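PDB 6B8C: NLP/P60 from Enterococcus faecium, which probably cleaves peptide bonds in the stem peptides of peptidoglycan as a secreted NlpC/p60 endopeptidase, releasing muropeptides that enhance host immunity. Local coordinates for residues Gly57-Val62 with Val107-Gly112. Residues are numbered along the deposited sequence; the frame is centred on the assembly and turned at random.
Sequences GFTRYV and VAIALG
Ile109 meets the helix through its terminal methyl, which ends tip to tip against Val62: Ile109 CD1 lies 3.8 Å from Val62 CG1 and also touches CB and CG2 of the valine, so it faces the whole end of that side chain. CD1 lies anti to CA about the CB-CG1 bond (chi2 169°), which carries the methyl toward the helix. The Phe58 ring receives the same methyl obliquely and more loosely, its CE2 standing 4.4 Å from Ile109 CD1. Phe58 and Val62, one helical turn apart, both border this methyl. The side chains of Thr59 and Ile109 slide past each other in opposite directions, with Thr59 CG2 4.0 Å from Ile109 CG1, while Thr59 and Val107 meet tip to tip, Thr59 CG2 to Val107 CG1 at 3.8 Å. This is part of the helix-against-sheet packing of the papain-like NlpC/P60 fold; the axes of segments 57-62 and 107-112 run at 46° and approach to 8.2 Å. Val107 and Ile109, alternate residues of strand 106-112, share the face turned to the helix, whereas Ala108 points away from the helix and touches Trp98, Tyr116 and His118. No hydrogen bond joins the two segments. In the buried Thr59, chi1 63° sets OG1 between the backbone N and the carbonyl carbon; it is hydrogen-bonded with Gln78 OE1 and Ser56 O, while CG2, anti to the carbonyl carbon, touches both Val107 and Ile109. Ile31 of helix 28-36 touches both Val62 and Ile109.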
loop_
_atom_site.group_PDB
_atom_site.type_symbol
_atom_site.label_atom_id
_atom_site.label_comp_id
_atom_site.label_asym_id
_atom_site.label_seq_id
_atom_site.Cartn_x
_atom_site.Cartn_y
_atom_site.Cartn_z
ATOM N N GLY A 57 -4.348 -1.116 6.632
ATOM C CA GLY A 57 -5.500 -1.985 6.444
ATOM C C GLY A 57 -5.852 -2.167 4.982
ATOM O O GLY A 57 -6.213 -3.263 4.552
ATOM N N PHE A 58 -5.710 -1.103 4.193
ATOM C CA PHE A 58 -6.010 -1.172 2.768
ATOM C C PHE A 58 -5.075 -2.142 2.045
ATOM O O PHE A 58 -5.528 -3.035 1.314
ATOM C CB PHE A 58 -5.922 0.236 2.177
ATOM C CG PHE A 58 -5.991 0.273 0.688
ATOM C CD1 PHE A 58 -7.104 -0.204 0.026
ATOM C CD2 PHE A 58 -4.945 0.798 -0.052
ATOM C CE1 PHE A 58 -7.171 -0.168 -1.352
ATOM C CE2 PHE A 58 -5.004 0.834 -1.431
ATOM C CZ PHE A 58 -6.118 0.352 -2.082
ATOM N N THR A 59 -3.763 -1.983 2.244
ATOM C CA THR A 59 -2.800 -2.866 1.587
ATOM C C THR A 59 -2.957 -4.307 2.056
ATOM O O THR A 59 -2.883 -5.247 1.246
ATOM C CB THR A 59 -1.374 -2.371 1.841
ATOM O OG1 THR A 59 -1.087 -2.428 3.243
ATOM C CG2 THR A 59 -1.214 -0.935 1.362
ATOM N N ARG A 60 -3.172 -4.506 3.363
ATOM C CA ARG A 60 -3.402 -5.853 3.869
ATOM C C ARG A 60 -4.633 -6.477 3.232
ATOM O O ARG A 60 -4.618 -7.655 2.863
ATOM C CB ARG A 60 -3.547 -5.829 5.390
ATOM C CG ARG A 60 -3.815 -7.199 5.986
ATOM C CD ARG A 60 -3.730 -7.193 7.502
ATOM N NE ARG A 60 -5.024 -6.966 8.135
ATOM C CZ ARG A 60 -5.910 -7.924 8.385
ATOM N NH1 ARG A 60 -7.065 -7.628 8.964
ATOM N NH2 ARG A 60 -5.642 -9.182 8.051
ATOM N N TYR A 61 -5.709 -5.700 3.087
ATOM C CA TYR A 61 -6.937 -6.231 2.508
ATOM C C TYR A 61 -6.739 -6.608 1.046
ATOM O O TYR A 61 -7.221 -7.656 0.599
ATOM C CB TYR A 61 -8.062 -5.207 2.655
ATOM C CG TYR A 61 -9.433 -5.773 2.371
ATOM C CD1 TYR A 61 -10.039 -5.594 1.133
ATOM C CD2 TYR A 61 -10.116 -6.499 3.340
ATOM C CE1 TYR A 61 -11.292 -6.117 0.872
ATOM C CE2 TYR A 61 -11.367 -7.029 3.087
ATOM C CZ TYR A 61 -11.951 -6.836 1.853
ATOM O OH TYR A 61 -13.199 -7.359 1.601
ATOM N N VAL A 62 -6.038 -5.764 0.288
ATOM C CA VAL A 62 -5.779 -6.073 -1.117
ATOM C C VAL A 62 -4.995 -7.376 -1.237
ATOM O O VAL A 62 -5.358 -8.279 -2.009
ATOM C CB VAL A 62 -5.045 -4.903 -1.797
ATOM C CG1 VAL A 62 -4.629 -5.279 -3.206
ATOM C CG2 VAL A 62 -5.942 -3.673 -1.823
ATOM N N VAL A 107 2.308 3.413 4.080
ATOM C CA VAL A 107 2.505 2.397 3.057
ATOM C C VAL A 107 1.499 2.634 1.938
ATOM O O VAL A 107 0.411 3.171 2.155
ATOM C CB VAL A 107 2.364 0.971 3.641
ATOM C CG1 VAL A 107 0.917 0.691 4.015
ATOM C CG2 VAL A 107 2.884 -0.071 2.666
ATOM N N ALA A 108 1.886 2.245 0.727
ATOM C CA ALA A 108 1.000 2.315 -0.428
ATOM C C ALA A 108 1.339 1.170 -1.372
ATOM O O ALA A 108 2.351 0.489 -1.210
ATOM C CB ALA A 108 1.105 3.666 -1.144
ATOM N N ILE A 109 0.474 0.956 -2.362
ATOM C CA ILE A 109 0.697 -0.055 -3.391
ATOM C C ILE A 109 1.227 0.630 -4.642
ATOM O O ILE A 109 0.598 1.559 -5.167
ATOM C CB ILE A 109 -0.586 -0.847 -3.696
ATOM C CG1 ILE A 109 -0.945 -1.761 -2.520
ATOM C CG2 ILE A 109 -0.412 -1.671 -4.965
ATOM C CD1 ILE A 109 -2.317 -2.377 -2.624
ATOM N N ALA A 110 2.379 0.172 -5.120
ATOM C CA ALA A 110 2.989 0.766 -6.299
ATOM C C ALA A 110 2.164 0.472 -7.543
ATOM O O ALA A 110 1.683 -0.648 -7.743
ATOM C CB ALA A 110 4.414 0.243 -6.482
ATOM N N LEU A 111 1.997 1.493 -8.380
ATOM C CA LEU A 111 1.362 1.343 -9.679
ATOM C C LEU A 111 2.360 1.335 -10.828
ATOM O O LEU A 111 1.955 1.123 -11.976
ATOM C CB LEU A 111 0.347 2.467 -9.909
ATOM C CG LEU A 111 -0.818 2.550 -8.928
ATOM C CD1 LEU A 111 -1.718 3.703 -9.314
ATOM C CD2 LEU A 111 -1.597 1.247 -8.900
ATOM N N GLY A 112 3.641 1.566 -10.553
ATOM C CA GLY A 112 4.617 1.731 -11.608
ATOM C C GLY A 112 4.603 3.146 -12.148
ATOM O O GLY A 112 3.555 3.800 -12.163
#